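Local coordinates for protein SAHS4 (Ramazzottius varieornatus, PDB 5Z4G) that probably acts as a secreted, heat-soluble molecular shield during desiccation and binds zinc ions, at residues A[104-118]-A[121-135]. Sequence-based numbering, arbitrary orientation.
Sequences VDLKYVCTEDGEQLI and INIPSKNQETIVTYT
Two successive antiparallel hairpins of the fatty-acid-binding-protein-like β-barrel share strand 116-123. It pairs with 104-113 on one flank and 128-137 on the other. The contact takes in the K107-N122 end of the first pairing and the L117-Y134 end of the second. K107 N donates to N122 O at 2.8 Å, and N122 N returns the bond to K107 O. L117 and Y134 pair less evenly: Y134 N to L117 O is 2.8 Å, L117 N to Y134 O 3.2 Å. L117 O also lies in plane at the Y134 ring edge. The two side chains lie alongside each other on one face of the sheet, with L117 CD2 3.9 Å from Y134 CD1. The Y134 hydroxyl reaches on to Q143. In one of its two conformers Q116 is extended as far as CD (chi1 -176°, chi2 -176°) across T133. There NE2 donates to T135 OG1 at 3.0 Å, almost straight (178°). L106 CG presses tightly on I121 CG2 at 3.5 Å. V104 CG1 meets I123 CG2 at 3.7 Å. Nearby, a water bridges D105 O and S125 N. Paired main-chain bonds fix both registers; the Q116 amide and the water add polar links beyond them, and aliphatic side chains pack alongside.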
ATOM      1  N   VAL A 104       5.296  15.576  -6.221  1.00 21.81           N
ATOM      2  CA  VAL A 104       3.842  15.393  -6.143  1.00 21.01           C
ATOM      3  C   VAL A 104       3.497  15.006  -4.702  1.00 19.88           C
ATOM      4  O   VAL A 104       3.933  13.956  -4.228  1.00 21.51           O
ATOM      5  CB  VAL A 104       3.339  14.292  -7.120  1.00 22.76           C
ATOM      6  CG1 VAL A 104       1.832  14.113  -7.009  1.00 23.83           C
ATOM      7  CG2 VAL A 104       3.718  14.611  -8.565  1.00 23.76           C
ATOM      8  N   ASP A 105       2.722  15.853  -4.019  1.00 19.38           N
ATOM      9  CA  ASP A 105       2.307  15.612  -2.633  1.00 19.42           C
ATOM     10  C   ASP A 105       1.106  14.686  -2.549  1.00 18.58           C
ATOM     11  O   ASP A 105       0.153  14.794  -3.326  1.00 19.11           O
ATOM     12  CB  ASP A 105       1.980  16.922  -1.905  1.00 22.72           C
ATOM     13  CG  ASP A 105       3.222  17.718  -1.509  1.00 26.83           C
ATOM     14  OD1 ASP A 105       4.365  17.299  -1.803  1.00 28.32           O
ATOM     15  OD2 ASP A 105       3.040  18.788  -0.890  1.00 31.53           O
ATOM     16  N   LEU A 106       1.169  13.792  -1.573  1.00 18.80           N
ATOM     17  CA  LEU A 106       0.146  12.807  -1.313  1.00 20.51           C
ATOM     18  C   LEU A 106      -0.201  12.945   0.168  1.00 20.22           C
ATOM     19  O   LEU A 106       0.687  12.894   1.018  1.00 24.51           O
ATOM     20  CB  LEU A 106       0.719  11.422  -1.631  1.00 23.30           C
ATOM     21  CG  LEU A 106      -0.059  10.121  -1.487  1.00 25.29           C
ATOM     22  CD1 LEU A 106       0.439   9.110  -2.510  1.00 25.92           C
ATOM     23  CD2 LEU A 106       0.034   9.566  -0.071  1.00 26.73           C
ATOM     24  N   LYS A 107      -1.482  13.147   0.461  1.00 18.06           N
ATOM     25  CA  LYS A 107      -1.978  13.166   1.834  1.00 16.35           C
ATOM     26  C   LYS A 107      -2.668  11.840   2.120  1.00 14.26           C
ATOM     27  O   LYS A 107      -3.388  11.316   1.278  1.00 16.41           O
ATOM     28  CB  LYS A 107      -2.955  14.321   2.043  1.00 19.62           C
ATOM     29  CG  LYS A 107      -2.333  15.699   1.902  1.00 22.96           C
ATOM     30  CD  LYS A 107      -3.358  16.791   2.162  1.00 27.43           C
ATOM     31  CE  LYS A 107      -2.802  18.154   1.790  1.00 31.89           C
ATOM     32  NZ  LYS A 107      -3.767  19.248   2.085  1.00 35.81           N
ATOM     33  N   TYR A 108      -2.442  11.280   3.300  1.00 13.24           N
ATOM     34  CA  TYR A 108      -3.085  10.009   3.634  1.00 11.79           C
ATOM     35  C   TYR A 108      -3.483   9.892   5.101  1.00 11.49           C
ATOM     36  O   TYR A 108      -2.895  10.545   5.961  1.00 12.76           O
ATOM     37  CB  TYR A 108      -2.181   8.822   3.243  1.00 12.89           C
ATOM     38  CG  TYR A 108      -1.004   8.640   4.171  1.00 13.46           C
ATOM     39  CD1 TYR A 108       0.185   9.343   3.963  1.00 14.09           C
ATOM     40  CD2 TYR A 108      -1.095   7.789   5.288  1.00 14.74           C
ATOM     41  CE1 TYR A 108       1.256   9.198   4.825  1.00 15.85           C
ATOM     42  CE2 TYR A 108      -0.031   7.641   6.161  1.00 16.97           C
ATOM     43  CZ  TYR A 108       1.141   8.342   5.921  1.00 17.95           C
ATOM     44  OH  TYR A 108       2.195   8.189   6.780  1.00 20.50           O
ATOM     45  N   VAL A 109      -4.481   9.049   5.367  0.73 11.22           N
ATOM     46  CA  VAL A 109      -4.877   8.683   6.729  0.73 11.75           C
ATOM     47  C   VAL A 109      -5.108   7.177   6.771  0.73 10.93           C
ATOM     48  O   VAL A 109      -5.817   6.633   5.918  0.73 11.43           O
ATOM     49  CB  VAL A 109      -6.176   9.393   7.193  0.73 13.60           C
ATOM     50  CG1 VAL A 109      -6.479   9.035   8.643  0.73 12.48           C
ATOM     51  CG2 VAL A 109      -6.071  10.902   7.045  0.73 15.82           C
ATOM     52  N   CYS A 110      -4.510   6.515   7.759  1.00 11.31           N
ATOM     53  CA  CYS A 110      -4.704   5.079   7.974  1.00 11.87           C
ATOM     54  C   CYS A 110      -5.689   4.838   9.095  1.00 11.19           C
ATOM     55  O   CYS A 110      -5.628   5.493  10.129  1.00 12.36           O
ATOM     56  CB  CYS A 110      -3.390   4.402   8.330  1.00 12.97           C
ATOM     57  SG  CYS A 110      -2.215   4.416   6.976  1.00 14.44           S
ATOM     58  N   THR A 111      -6.603   3.893   8.878  1.00 11.72           N
ATOM     59  CA  THR A 111      -7.542   3.466   9.912  1.00 12.36           C
ATOM     60  C   THR A 111      -7.666   1.952   9.864  1.00 12.51           C
ATOM     61  O   THR A 111      -7.123   1.296   8.958  1.00 12.12           O
ATOM     62  CB  THR A 111      -8.940   4.097   9.722  1.00 13.80           C
ATOM     63  OG1 THR A 111      -9.404   3.844   8.393  1.00 14.60           O
ATOM     64  CG2 THR A 111      -8.923   5.613   9.996  1.00 15.84           C
ATOM     65  N   GLU A 112      -8.400   1.399  10.831  1.00 13.60           N
ATOM     66  CA  GLU A 112      -8.653  -0.035  10.903  1.00 14.11           C
ATOM     67  C   GLU A 112     -10.133  -0.339  10.890  1.00 15.39           C
ATOM     68  O   GLU A 112     -10.926   0.401  11.479  1.00 18.05           O
ATOM     69  CB  GLU A 112      -8.027  -0.617  12.163  1.00 14.61           C
ATOM     70  CG  GLU A 112      -6.517  -0.476  12.209  1.00 15.44           C
ATOM     71  CD  GLU A 112      -5.938  -0.960  13.513  1.00 17.40           C
ATOM     72  OE1 GLU A 112      -5.930  -0.180  14.488  1.00 18.72           O
ATOM     73  OE2 GLU A 112      -5.476  -2.120  13.563  1.00 18.32           O
ATOM     74  N   ASP A 113     -10.500  -1.413  10.198  1.00 14.30           N
ATOM     75  CA  ASP A 113     -11.840  -1.959  10.290  1.00 16.02           C
ATOM     76  C   ASP A 113     -11.652  -3.424  10.639  1.00 15.06           C
ATOM     77  O   ASP A 113     -11.366  -4.254   9.771  1.00 14.97           O
ATOM     78  CB  ASP A 113     -12.611  -1.778   8.979  1.00 18.72           C
ATOM     79  CG  ASP A 113     -14.049  -2.297   9.065  1.00 23.43           C
ATOM     80  OD1 ASP A 113     -14.476  -2.753  10.148  1.00 26.53           O
ATOM     81  OD2 ASP A 113     -14.757  -2.251   8.040  1.00 28.40           O
ATOM     82  N   GLY A 114     -11.771  -3.721  11.928  1.00 14.50           N
ATOM     83  CA  GLY A 114     -11.390  -5.032  12.445  1.00 14.36           C
ATOM     84  C   GLY A 114      -9.948  -5.342  12.091  1.00 13.63           C
ATOM     85  O   GLY A 114      -9.036  -4.575  12.410  1.00 14.61           O
ATOM     86  N   GLU A 115      -9.762  -6.447  11.374  1.00 12.26           N
ATOM     87  CA  GLU A 115      -8.428  -6.900  10.975  1.00 12.17           C
ATOM     88  C   GLU A 115      -7.871  -6.253   9.705  1.00 11.81           C
ATOM     89  O   GLU A 115      -6.730  -6.532   9.317  1.00 12.15           O
ATOM     90  CB  GLU A 115      -8.425  -8.421  10.830  1.00 13.38           C
ATOM     91  CG  GLU A 115      -8.619  -9.122  12.157  1.00 13.93           C
ATOM     92  CD  GLU A 115      -8.346 -10.610  12.112  1.00 16.74           C
ATOM     93  OE1 GLU A 115      -8.178 -11.188  11.015  1.00 19.18           O
ATOM     94  OE2 GLU A 115      -8.308 -11.204  13.196  1.00 20.01           O
ATOM     95  N   GLN A 116      -8.667  -5.388   9.080  0.58 11.31           N
ATOM     96  CA  GLN A 116      -8.312  -4.763   7.808  0.58 10.16           C
ATOM     97  C   GLN A 116      -7.716  -3.371   8.014  0.58 10.34           C
ATOM     98  O   GLN A 116      -8.304  -2.535   8.716  0.58 11.33           O
ATOM     99  CB  GLN A 116      -9.559  -4.685   6.925  0.58 11.43           C
ATOM    100  CG  GLN A 116      -9.336  -4.148   5.523  0.58 12.41           C
ATOM    101  CD  GLN A 116     -10.642  -4.017   4.765  0.58 13.82           C
ATOM    102  OE1 GLN A 116     -11.459  -3.136   5.054  0.58 15.87           O
ATOM    103  NE2 GLN A 116     -10.859  -4.908   3.801  0.58 14.78           N
ATOM    104  N   LEU A 117      -6.562  -3.134   7.389  1.00  9.91           N
ATOM    105  CA  LEU A 117      -5.935  -1.814   7.367  1.00  9.13           C
ATOM    106  C   LEU A 117      -6.494  -1.061   6.164  1.00  9.26           C
ATOM    107  O   LEU A 117      -6.530  -1.604   5.056  1.00  9.58           O
ATOM    108  CB  LEU A 117      -4.408  -1.949   7.250  1.00  9.55           C
ATOM    109  CG  LEU A 117      -3.623  -0.641   7.123  1.00 10.15           C
ATOM    110  CD1 LEU A 117      -3.710   0.202   8.387  1.00 12.75           C
ATOM    111  CD2 LEU A 117      -2.166  -0.932   6.790  1.00 11.48           C
ATOM    112  N   ILE A 118      -6.913   0.187   6.378  1.00  9.00           N
ATOM    113  CA  ILE A 118      -7.457   1.028   5.317  1.00  9.29           C
ATOM    114  C   ILE A 118      -6.598   2.284   5.203  1.00  9.95           C
ATOM    115  O   ILE A 118      -6.324   2.940   6.209  1.00 11.33           O
ATOM    116  CB  ILE A 118      -8.922   1.436   5.618  1.00 11.19           C
ATOM    117  CG1 ILE A 118      -9.837   0.210   5.792  1.00 11.75           C
ATOM    118  CG2 ILE A 118      -9.461   2.371   4.530  1.00 11.94           C
ATOM    119  CD1 ILE A 118     -11.170   0.530   6.404  1.00 16.40           C
ATOM    120  N   ILE A 121      -6.180   8.030   0.570  1.00 11.96           N
ATOM    121  CA  ILE A 121      -5.165   8.865  -0.055  1.00 13.10           C
ATOM    122  C   ILE A 121      -5.823   9.978  -0.877  1.00 14.37           C
ATOM    123  O   ILE A 121      -6.789   9.737  -1.594  1.00 16.03           O
ATOM    124  CB  ILE A 121      -4.259   8.009  -0.972  1.00 13.77           C
ATOM    125  CG1 ILE A 121      -3.511   6.958  -0.142  1.00 13.53           C
ATOM    126  CG2 ILE A 121      -3.294   8.879  -1.769  1.00 15.26           C
ATOM    127  CD1 ILE A 121      -2.909   5.831  -0.950  1.00 15.38           C
ATOM    128  N   ASN A 122      -5.283  11.187  -0.766  1.00 14.70           N
ATOM    129  CA  ASN A 122      -5.667  12.302  -1.629  1.00 17.14           C
ATOM    130  C   ASN A 122      -4.427  12.923  -2.260  1.00 16.98           C
ATOM    131  O   ASN A 122      -3.432  13.171  -1.576  1.00 17.32           O
ATOM    132  CB  ASN A 122      -6.468  13.351  -0.839  1.00 21.25           C
ATOM    133  CG  ASN A 122      -7.170  14.370  -1.736  1.00 27.05           C
ATOM    134  OD1 ASN A 122      -7.527  14.088  -2.887  1.00 30.72           O
ATOM    135  ND2 ASN A 122      -7.384  15.563  -1.200  1.00 30.34           N
ATOM    136  N   ILE A 123      -4.498  13.137  -3.576  1.00 17.61           N
ATOM    137  CA  ILE A 123      -3.484  13.879  -4.325  1.00 19.58           C
ATOM    138  C   ILE A 123      -4.166  15.169  -4.803  1.00 21.15           C
ATOM    139  O   ILE A 123      -4.841  15.179  -5.849  1.00 22.71           O
ATOM    140  CB  ILE A 123      -2.875  13.072  -5.503  1.00 21.49           C
ATOM    141  CG1 ILE A 123      -2.296  11.729  -5.018  1.00 21.67           C
ATOM    142  CG2 ILE A 123      -1.809  13.904  -6.214  1.00 21.90           C
ATOM    143  CD1 ILE A 123      -1.947  10.746  -6.124  1.00 24.85           C
ATOM    144  N   PRO A 124      -4.029  16.255  -4.015  1.00 24.13           N
ATOM    145  CA  PRO A 124      -4.719  17.512  -4.328  1.00 26.31           C
ATOM    146  C   PRO A 124      -4.375  18.068  -5.709  1.00 27.85           C
ATOM    147  O   PRO A 124      -5.274  18.556  -6.402  1.00 30.88           O
ATOM    148  CB  PRO A 124      -4.250  18.455  -3.216  1.00 28.31           C
ATOM    149  CG  PRO A 124      -3.946  17.550  -2.080  1.00 28.58           C
ATOM    150  CD  PRO A 124      -3.325  16.339  -2.719  1.00 24.89           C
ATOM    151  N   SER A 125      -3.108  17.949  -6.118  1.00 29.11           N
ATOM    152  CA  SER A 125      -2.645  18.489  -7.411  1.00 30.07           C
ATOM    153  C   SER A 125      -3.310  17.833  -8.629  1.00 30.32           C
ATOM    154  O   SER A 125      -3.426  18.461  -9.684  1.00 33.19           O
ATOM    155  CB  SER A 125      -1.119  18.422  -7.529  1.00 31.84           C
ATOM    156  OG  SER A 125      -0.646  17.092  -7.415  1.00 30.58           O
ATOM    157  N   LYS A 126      -3.751  16.584  -8.457  1.00 27.18           N
ATOM    158  CA  LYS A 126      -4.447  15.820  -9.500  1.00 28.04           C
ATOM    159  C   LYS A 126      -5.960  15.723  -9.272  1.00 27.36           C
ATOM    160  O   LYS A 126      -6.679  15.155 -10.104  1.00 30.49           O
ATOM    161  CB  LYS A 126      -3.854  14.409  -9.603  1.00 28.64           C
ATOM    162  CG  LYS A 126      -2.470  14.355 -10.229  1.00 32.11           C
ATOM    163  CD  LYS A 126      -2.003  12.914 -10.385  1.00 33.58           C
ATOM    164  CE  LYS A 126      -0.723  12.827 -11.205  1.00 36.23           C
ATOM    165  NZ  LYS A 126       0.471  13.337 -10.473  1.00 35.14           N
ATOM    166  N   ASN A 127      -6.434  16.275  -8.149  1.00 26.32           N
ATOM    167  CA  ASN A 127      -7.834  16.163  -7.707  1.00 26.97           C
ATOM    168  C   ASN A 127      -8.300  14.695  -7.694  1.00 24.86           C
ATOM    169  O   ASN A 127      -9.393  14.361  -8.168  1.00 26.60           O
ATOM    170  CB  ASN A 127      -8.764  17.063  -8.544  1.00 30.91           C
ATOM    171  CG  ASN A 127     -10.150  17.203  -7.939  1.00 34.78           C
ATOM    172  OD1 ASN A 127     -10.310  17.237  -6.717  1.00 36.74           O
ATOM    173  ND2 ASN A 127     -11.164  17.285  -8.797  1.00 35.78           N
ATOM    174  N   GLN A 128      -7.447  13.827  -7.147  1.00 20.96           N
ATOM    175  CA  GLN A 128      -7.645  12.384  -7.231  1.00 20.46           C
ATOM    176  C   GLN A 128      -7.492  11.690  -5.881  1.00 19.12           C
ATOM    177  O   GLN A 128      -6.478  11.855  -5.200  1.00 21.70           O
ATOM    178  CB  GLN A 128      -6.675  11.791  -8.258  1.00 23.30           C
ATOM    179  CG  GLN A 128      -6.912  10.327  -8.603  1.00 24.58           C
ATOM    180  CD  GLN A 128      -5.925   9.784  -9.622  1.00 26.16           C
ATOM    181  OE1 GLN A 128      -5.160  10.531 -10.251  1.00 28.68           O
ATOM    182  NE2 GLN A 128      -5.943   8.472  -9.798  1.00 24.98           N
ATOM    183  N   GLU A 129      -8.506  10.929  -5.493  0.53 17.42           N
ATOM    184  CA  GLU A 129      -8.442  10.150  -4.262  0.53 15.21           C
ATOM    185  C   GLU A 129      -8.400   8.656  -4.545  0.53 14.06           C
ATOM    186  O   GLU A 129      -8.955   8.179  -5.543  0.53 13.40           O
ATOM    187  CB  GLU A 129      -9.577  10.518  -3.293  0.53 17.00           C
ATOM    188  CG  GLU A 129     -10.976  10.163  -3.769  0.53 19.72           C
ATOM    189  CD  GLU A 129     -12.063  10.418  -2.734  0.53 21.66           C
ATOM    190  OE1 GLU A 129     -13.217  10.634  -3.151  0.53 22.31           O
ATOM    191  OE2 GLU A 129     -11.783  10.397  -1.513  0.53 23.29           O
ATOM    192  N   THR A 130      -7.716   7.938  -3.660  1.00 13.36           N
ATOM    193  CA  THR A 130      -7.551   6.490  -3.744  1.00 13.18           C
ATOM    194  C   THR A 130      -7.842   5.935  -2.360  1.00 11.77           C
ATOM    195  O   THR A 130      -7.473   6.547  -1.349  1.00 13.79           O
ATOM    196  CB  THR A 130      -6.117   6.100  -4.198  1.00 14.56           C
ATOM    197  OG1 THR A 130      -5.848   6.699  -5.467  1.00 15.97           O
ATOM    198  CG2 THR A 130      -5.934   4.577  -4.340  1.00 14.41           C
ATOM    199  N   ILE A 131      -8.537   4.800  -2.309  0.68 11.03           N
ATOM    200  CA  ILE A 131      -8.640   4.026  -1.067  0.68 11.25           C
ATOM    201  C   ILE A 131      -7.984   2.675  -1.280  0.68 10.64           C
ATOM    202  O   ILE A 131      -8.225   2.005  -2.287  0.68 10.99           O
ATOM    203  CB  ILE A 131     -10.090   3.913  -0.529  0.68 13.38           C
ATOM    204  CG1 ILE A 131     -10.624   5.317  -0.184  0.68 14.35           C
ATOM    205  CG2 ILE A 131     -10.135   3.008   0.709  0.68 13.77           C
ATOM    206  CD1 ILE A 131     -12.079   5.383   0.229  0.68 16.70           C
ATOM    207  N   VAL A 132      -7.126   2.308  -0.334  1.00 10.59           N
ATOM    208  CA  VAL A 132      -6.376   1.049  -0.378  1.00 10.96           C
ATOM    209  C   VAL A 132      -6.772   0.251   0.862  1.00 10.09           C
ATOM    210  O   VAL A 132      -6.810   0.803   1.962  1.00 12.57           O
ATOM    211  CB  VAL A 132      -4.842   1.297  -0.416  1.00 12.28           C
ATOM    212  CG1 VAL A 132      -4.084  -0.004  -0.686  1.00 13.79           C
ATOM    213  CG2 VAL A 132      -4.463   2.337  -1.467  1.00 13.51           C
ATOM    214  N   THR A 133      -7.086  -1.032   0.694  1.00 10.91           N
ATOM    215  CA  THR A 133      -7.349  -1.896   1.844  1.00 11.17           C
ATOM    216  C   THR A 133      -6.353  -3.056   1.853  1.00 10.37           C
ATOM    217  O   THR A 133      -5.966  -3.566   0.781  1.00 12.27           O
ATOM    218  CB  THR A 133      -8.779  -2.470   1.866  1.00 11.78           C
ATOM    219  OG1 THR A 133      -8.957  -3.339   0.751  1.00 16.67           O
ATOM    220  CG2 THR A 133      -9.841  -1.372   1.812  1.00 12.28           C
ATOM    221  N   TYR A 134      -5.958  -3.479   3.053  1.00  9.77           N
ATOM    222  CA  TYR A 134      -5.028  -4.586   3.238  1.00  9.45           C
ATOM    223  C   TYR A 134      -5.751  -5.631   4.059  1.00 10.27           C
ATOM    224  O   TYR A 134      -6.086  -5.387   5.220  1.00 12.03           O
ATOM    225  CB  TYR A 134      -3.747  -4.106   3.950  1.00 10.24           C
ATOM    226  CG  TYR A 134      -2.990  -3.083   3.140  1.00 10.11           C
ATOM    227  CD1 TYR A 134      -3.336  -1.718   3.185  1.00 10.60           C
ATOM    228  CD2 TYR A 134      -1.948  -3.476   2.285  1.00 11.09           C
ATOM    229  CE1 TYR A 134      -2.652  -0.780   2.414  1.00 11.15           C
ATOM    230  CE2 TYR A 134      -1.259  -2.544   1.516  1.00 11.57           C
ATOM    231  CZ  TYR A 134      -1.616  -1.206   1.578  1.00 12.13           C
ATOM    232  OH  TYR A 134      -0.935  -0.302   0.808  1.00 13.46           O
ATOM    233  N   THR A 135      -6.007  -6.781   3.434  1.00 10.40           N
ATOM    234  CA  THR A 135      -6.724  -7.890   4.048  1.00 10.29           C
ATOM    235  C   THR A 135      -5.818  -9.098   4.018  1.00 10.74           C
ATOM    236  O   THR A 135      -5.439  -9.565   2.942  1.00 12.60           O
ATOM    237  CB  THR A 135      -8.030  -8.200   3.289  1.00 11.27           C
ATOM    238  OG1 THR A 135      -8.759  -6.986   3.125  1.00 14.42           O
ATOM    239  CG2 THR A 135      -8.890  -9.205   4.061  1.00 14.26           C
TER
HETATM  240  O   HOH W   1      -0.662  16.995  -4.684  1.00 29.36           O